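Local atomic coordinates of capsid protein (Bocavirus gorilla/GBoV1/2009, PDB entry 7LNK), a protein that builds the T=1 icosahedral capsid of a gorilla bocavirus, a parvovirus, as sixty copies of one chain. Residues Asp351-Arg356 with Tyr362-Asp367; Val240-Gln245 with Thr249-Ser254. All coordinates share one frame; numbering follows the deposited sequence.

How the contacts relate
Both contacts are short antiparallel beta hairpins; contact 2 comes first in the chain, and contact 1 begins about a hundred residues later. Their centres lie about 23 Å apart and their nearest atoms about 8 Å, so the two hairpins do not touch. Contact 2 sits farther out, about 51 Å from the centre of the chain against about 28 Å for contact 1, on the same side. Both lie in the long insertion between strands 207-223 and 415-420, consistent with the GH loop of parvovirus coat proteins. Each hairpin also meets another copy of the protein, and the sheet of contact 1 continues into that subunit, so both help join subunits in the shell.

Contact 1 of 2, residues Asp351-Arg356 with Tyr362-Asp367; sequences DQLLYR and YNLNAD
Three backbone hydrogen bonds tie Asp351-Arg356 to Tyr362-Asp367. Asn363 N reaches Arg356 O at 3.1 Å, and Arg356 N returns the bond to Asn363 O. The third runs from Asn365 N to Leu354 O (2.6 Å). The guanidinium of Arg356 passes Asn365 and forms a salt bridge with Asp367 of a neighbouring subunit, a use of arginine's long reach. The motif is a beta hairpin of strands 352-357 and 362-364, and its first strand also pairs antiparallel with a strand of that subunit, carrying the sheet across the interface.

Tyr355 and Leu364 form a non-hydrogen-bonded pair, their CA atoms 4.4 Å apart. A leucine suits this place: its methyl CD1 sits over one face of the Tyr355 ring in a CH-pi contact, 4.1 Å from the centroid and 17° off the normal. With Leu364 CG anti to the backbone N (chi1 178°) and chi2 at 64°, CD1 also comes within 3.8 Å of Leu353 CD2. Farther out, Tyr355 CB packs on Tyr362 CB at 3.7 Å, while the hydroxyl of Tyr355 shares a hydrogen bond with that of Tyr305 of the neighbouring subunit.

Contact 2 of 2, residues Val240-Gln245 with Thr249-Ser254; sequences VQYIRQ and TTASTS
Gln241 and Ser254 satisfy each other's backbone twice over, for Gln241 N donates to Ser254 O at 2.9 Å while Ser254 N donates to Gln241 O at 3.1 Å. One hydrogen-bonded pair nearer the turn, Ile243 and Ser252 repeat the exchange: Ile243 N reaches Ser252 O at 2.9 Å, and Ser252 N bonds to Ile243 O.

One side-chain bond joins this backbone set. Gln241 NE2 approaches Ser254 OG at 3.4 Å in a weak hydrogen bond, and its stronger acceptor is the carbonyl of Ala280 in a neighbouring subunit. A glutamine suits the place because its extended chain lifts the amide off the face it shares with Ser254, where the NH2 has a hydrogen for each partner.

These bonds define a beta hairpin of strands 240-243 and 252-255, whose portions 240-243 and 252-254 run 170° apart, and in which hydrogen-bonded pairs flank the non-hydrogen-bonded pair Tyr242-Thr253. On that pair's face, Thr253 OG1 comes to the edge of the Tyr242 ring, near its plane, 3.2 Å from CD1. With CG anti to its backbone N (chi1 173°), Tyr242 also extends its ring toward the small Ala251, whose CB meets the phenol end. Val240 CG1 packs across Thr253 CG2 at 3.5 Å, the branched side chains suiting extended backbone.

Toward the turn, Gln245 CG rests against Thr249 O, and its NE2 makes a weak hydrogen bond to Gly247 O. The neighbouring subunit supplies partners for Arg244: Asp320 forms a salt bridge with its guanidinium, and Glu322 accepts its backbone N-H.

Contact 1 of 2, residues Asp351-Arg356 with Tyr362-Asp367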
loop_
_atom_site.group_PDB
_atom_site.type_symbol
_atom_site.label_atom_id
_atom_site.label_comp_id
_atom_site.label_asym_id
_atom_site.label_seq_id
_atom_site.Cartn_x
_atom_site.Cartn_y
_atom_site.Cartn_z
ATOM N N ASP A 351 3.922 -33.953 107.316
ATOM C CA ASP A 351 4.227 -34.334 108.696
ATOM C C ASP A 351 5.125 -33.305 109.371
ATOM O O ASP A 351 6.069 -33.642 110.085
ATOM C CB ASP A 351 4.848 -35.724 108.755
ATOM C CG ASP A 351 3.862 -36.800 108.396
ATOM O OD1 ASP A 351 2.644 -36.531 108.406
ATOM O OD2 ASP A 351 4.304 -37.913 108.076
ATOM N N GLN A 352 4.817 -32.038 109.140
ATOM C CA GLN A 352 5.576 -30.928 109.678
ATOM C C GLN A 352 5.189 -30.655 111.126
ATOM O O GLN A 352 4.093 -30.991 111.569
ATOM C CB GLN A 352 5.332 -29.696 108.818
ATOM C CG GLN A 352 5.806 -29.867 107.395
ATOM C CD GLN A 352 5.479 -28.682 106.536
ATOM O OE1 GLN A 352 4.559 -27.931 106.829
ATOM N NE2 GLN A 352 6.228 -28.507 105.461
ATOM N N LEU A 353 6.108 -30.053 111.874
ATOM C CA LEU A 353 5.824 -29.630 113.238
ATOM C C LEU A 353 6.517 -28.308 113.518
ATOM O O LEU A 353 7.506 -27.955 112.877
ATOM C CB LEU A 353 6.260 -30.676 114.268
ATOM C CG LEU A 353 5.487 -31.990 114.281
ATOM C CD1 LEU A 353 6.131 -32.962 115.229
ATOM C CD2 LEU A 353 4.055 -31.738 114.691
ATOM N N LEU A 354 5.981 -27.575 114.489
ATOM C CA LEU A 354 6.517 -26.276 114.874
ATOM C C LEU A 354 6.673 -26.233 116.383
ATOM O O LEU A 354 5.708 -26.456 117.116
ATOM C CB LEU A 354 5.617 -25.139 114.395
ATOM C CG LEU A 354 6.081 -23.742 114.788
ATOM C CD1 LEU A 354 7.432 -23.462 114.183
ATOM C CD2 LEU A 354 5.087 -22.715 114.328
ATOM N N TYR A 355 7.887 -25.950 116.836
ATOM C CA TYR A 355 8.228 -25.845 118.245
ATOM C C TYR A 355 8.731 -24.439 118.516
ATOM O O TYR A 355 9.427 -23.866 117.678
ATOM C CB TYR A 355 9.304 -26.863 118.609
ATOM C CG TYR A 355 8.854 -28.294 118.532
ATOM C CD1 TYR A 355 8.361 -28.941 119.646
ATOM C CD2 TYR A 355 8.875 -28.984 117.336
ATOM C CE1 TYR A 355 7.942 -30.238 119.582
ATOM C CE2 TYR A 355 8.448 -30.282 117.261
ATOM C CZ TYR A 355 7.984 -30.905 118.389
ATOM O OH TYR A 355 7.556 -32.206 118.325
ATOM N N ARG A 356 8.378 -23.875 119.667
ATOM C CA ARG A 356 9.031 -22.657 120.118
ATOM C C ARG A 356 9.854 -22.944 121.360
ATOM O O ARG A 356 9.416 -23.664 122.260
ATOM C CB ARG A 356 8.061 -21.509 120.412
ATOM C CG ARG A 356 7.084 -21.724 121.527
ATOM C CD ARG A 356 6.313 -20.449 121.808
ATOM N NE ARG A 356 5.500 -20.014 120.683
ATOM C CZ ARG A 356 4.277 -20.459 120.433
ATOM N NH1 ARG A 356 3.608 -20.005 119.385
ATOM N NH2 ARG A 356 3.725 -21.367 121.222
ATOM N N TYR A 362 12.185 -27.064 123.759
ATOM C CA TYR A 362 11.235 -26.692 122.724
ATOM C C TYR A 362 9.906 -27.378 122.981
ATOM O O TYR A 362 9.861 -28.574 123.275
ATOM C CB TYR A 362 11.739 -27.069 121.335
ATOM C CG TYR A 362 12.928 -26.279 120.870
ATOM C CD1 TYR A 362 12.758 -25.078 120.208
ATOM C CD2 TYR A 362 14.214 -26.731 121.088
ATOM C CE1 TYR A 362 13.829 -24.352 119.779
ATOM C CE2 TYR A 362 15.293 -26.008 120.662
ATOM C CZ TYR A 362 15.094 -24.818 120.008
ATOM O OH TYR A 362 16.166 -24.083 119.575
ATOM N N ASN A 363 8.827 -26.619 122.866
ATOM C CA ASN A 363 7.487 -27.124 123.100
ATOM C C ASN A 363 6.672 -26.998 121.827
ATOM O O ASN A 363 6.803 -26.019 121.092
ATOM C CB ASN A 363 6.811 -26.372 124.235
ATOM C CG ASN A 363 7.524 -26.555 125.545
ATOM O OD1 ASN A 363 7.807 -25.591 126.247
ATOM N ND2 ASN A 363 7.826 -27.799 125.884
ATOM N N LEU A 364 5.829 -27.990 121.579
ATOM C CA LEU A 364 5.083 -28.044 120.334
ATOM C C LEU A 364 4.072 -26.913 120.256
ATOM O O LEU A 364 3.342 -26.647 121.213
ATOM C CB LEU A 364 4.371 -29.383 120.205
ATOM C CG LEU A 364 3.525 -29.527 118.947
ATOM C CD1 LEU A 364 4.414 -29.472 117.724
ATOM C CD2 LEU A 364 2.732 -30.804 118.981
ATOM N N ASN A 365 4.021 -26.257 119.103
ATOM C CA ASN A 365 2.967 -25.301 118.790
ATOM C C ASN A 365 1.859 -26.090 118.110
ATOM O O ASN A 365 2.035 -26.600 117.003
ATOM C CB ASN A 365 3.501 -24.190 117.897
ATOM C CG ASN A 365 2.488 -23.102 117.642
ATOM O OD1 ASN A 365 1.288 -23.297 117.796
ATOM N ND2 ASN A 365 2.971 -21.941 117.250
ATOM N N ALA A 366 0.706 -26.180 118.769
ATOM C CA ALA A 366 -0.347 -27.055 118.271
ATOM C C ALA A 366 -1.045 -26.450 117.066
ATOM O O ALA A 366 -1.266 -27.132 116.060
ATOM C CB ALA A 366 -1.350 -27.349 119.383
ATOM N N ASP A 367 -1.395 -25.175 117.140
ATOM C CA ASP A 367 -2.155 -24.510 116.095
ATOM C C ASP A 367 -1.220 -23.617 115.301
ATOM O O ASP A 367 -0.741 -22.601 115.811
ATOM C CB ASP A 367 -3.300 -23.703 116.696
ATOM C CG ASP A 367 -4.374 -24.581 117.283
ATOM O OD1 ASP A 367 -4.400 -25.784 116.961
ATOM O OD2 ASP A 367 -5.186 -24.076 118.079
#

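Contact 2 of 2, residues Val240-Gln245 with Thr249-Ser254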
loop_
_atom_site.group_PDB
_atom_site.type_symbol
_atom_site.label_atom_id
_atom_site.label_comp_id
_atom_site.label_asym_id
_atom_site.label_seq_id
_atom_site.Cartn_x
_atom_site.Cartn_y
_atom_site.Cartn_z
ATOM N N VAL A 240 25.370 -14.962 113.134
ATOM C CA VAL A 240 25.676 -14.975 114.553
ATOM C C VAL A 240 24.414 -15.321 115.318
ATOM O O VAL A 240 23.319 -14.849 114.998
ATOM C CB VAL A 240 26.229 -13.619 115.030
ATOM C CG1 VAL A 240 26.416 -13.616 116.516
ATOM C CG2 VAL A 240 27.512 -13.321 114.364
ATOM N N GLN A 241 24.571 -16.158 116.335
ATOM C CA GLN A 241 23.516 -16.445 117.291
ATOM C C GLN A 241 23.890 -15.868 118.646
ATOM O O GLN A 241 24.947 -16.187 119.197
ATOM C CB GLN A 241 23.256 -17.946 117.383
ATOM C CG GLN A 241 24.460 -18.752 117.766
ATOM C CD GLN A 241 24.169 -20.214 117.828
ATOM O OE1 GLN A 241 23.163 -20.677 117.303
ATOM N NE2 GLN A 241 25.066 -20.964 118.436
ATOM N N TYR A 242 23.042 -14.991 119.155
ATOM C CA TYR A 242 23.150 -14.500 120.515
ATOM C C TYR A 242 22.155 -15.240 121.389
ATOM O O TYR A 242 20.967 -15.294 121.078
ATOM C CB TYR A 242 22.880 -13.002 120.582
ATOM C CG TYR A 242 22.824 -12.467 121.988
ATOM C CD1 TYR A 242 23.979 -12.252 122.713
ATOM C CD2 TYR A 242 21.611 -12.184 122.590
ATOM C CE1 TYR A 242 23.928 -11.771 123.994
ATOM C CE2 TYR A 242 21.553 -11.706 123.870
ATOM C CZ TYR A 242 22.714 -11.500 124.567
ATOM O OH TYR A 242 22.663 -11.015 125.850
ATOM N N ILE A 243 22.644 -15.812 122.479
ATOM C CA ILE A 243 21.805 -16.538 123.418
ATOM C C ILE A 243 21.791 -15.751 124.715
ATOM O O ILE A 243 22.843 -15.520 125.316
ATOM C CB ILE A 243 22.314 -17.972 123.638
ATOM C CG1 ILE A 243 22.267 -18.738 122.321
ATOM C CG2 ILE A 243 21.445 -18.684 124.639
ATOM C CD1 ILE A 243 22.984 -20.050 122.359
ATOM N N ARG A 244 20.604 -15.323 125.130
ATOM C CA ARG A 244 20.477 -14.495 126.316
ATOM C C ARG A 244 20.828 -15.308 127.554
ATOM O O ARG A 244 20.844 -16.540 127.530
ATOM C CB ARG A 244 19.057 -13.955 126.442
ATOM C CG ARG A 244 18.083 -14.989 126.925
ATOM C CD ARG A 244 16.714 -14.417 127.168
ATOM N NE ARG A 244 16.061 -14.048 125.922
ATOM C CZ ARG A 244 15.004 -13.252 125.842
ATOM N NH1 ARG A 244 14.483 -12.728 126.942
ATOM N NH2 ARG A 244 14.468 -12.982 124.663
ATOM N N GLN A 245 21.140 -14.605 128.640
ATOM C CA GLN A 245 21.454 -15.278 129.891
ATOM C C GLN A 245 20.291 -16.140 130.359
ATOM O O GLN A 245 19.162 -15.657 130.483
ATOM C CB GLN A 245 21.808 -14.262 130.971
ATOM C CG GLN A 245 22.257 -14.897 132.261
ATOM C CD GLN A 245 22.740 -13.883 133.262
ATOM O OE1 GLN A 245 22.816 -12.693 132.968
ATOM N NE2 GLN A 245 23.080 -14.349 134.456
ATOM N N THR A 249 23.741 -19.765 133.262
ATOM C CA THR A 249 24.472 -19.787 132.005
ATOM C C THR A 249 24.620 -18.362 131.491
ATOM O O THR A 249 23.637 -17.621 131.410
ATOM C CB THR A 249 23.757 -20.654 130.970
ATOM O OG1 THR A 249 23.635 -21.989 131.469
ATOM C CG2 THR A 249 24.549 -20.691 129.680
ATOM N N THR A 250 25.846 -17.983 131.154
ATOM C CA THR A 250 26.122 -16.623 130.719
ATOM C C THR A 250 25.648 -16.414 129.284
ATOM O O THR A 250 25.673 -17.331 128.460
ATOM C CB THR A 250 27.619 -16.335 130.832
ATOM O OG1 THR A 250 28.027 -16.502 132.194
ATOM C CG2 THR A 250 27.941 -14.917 130.404
ATOM N N ALA A 251 25.194 -15.198 128.995
ATOM C CA ALA A 251 24.849 -14.840 127.628
ATOM C C ALA A 251 26.070 -14.964 126.728
ATOM O O ALA A 251 27.172 -14.546 127.088
ATOM C CB ALA A 251 24.299 -13.421 127.569
ATOM N N SER A 252 25.869 -15.543 125.550
ATOM C CA SER A 252 26.963 -15.814 124.635
ATOM C C SER A 252 26.628 -15.309 123.244
ATOM O O SER A 252 25.466 -15.272 122.836
ATOM C CB SER A 252 27.281 -17.307 124.567
ATOM O OG SER A 252 26.191 -18.034 124.035
ATOM N N THR A 253 27.670 -14.916 122.526
ATOM C CA THR A 253 27.593 -14.533 121.125
ATOM C C THR A 253 28.565 -15.415 120.361
ATOM O O THR A 253 29.757 -15.442 120.677
ATOM C CB THR A 253 27.935 -13.056 120.945
ATOM O OG1 THR A 253 26.986 -12.255 121.653
ATOM C CG2 THR A 253 27.911 -12.672 119.495
ATOM N N SER A 254 28.059 -16.148 119.377
ATOM C CA SER A 254 28.898 -17.100 118.674
ATOM C C SER A 254 28.394 -17.280 117.255
ATOM O O SER A 254 27.261 -16.932 116.922
ATOM C CB SER A 254 28.943 -18.448 119.396
ATOM O OG SER A 254 27.663 -19.041 119.434
#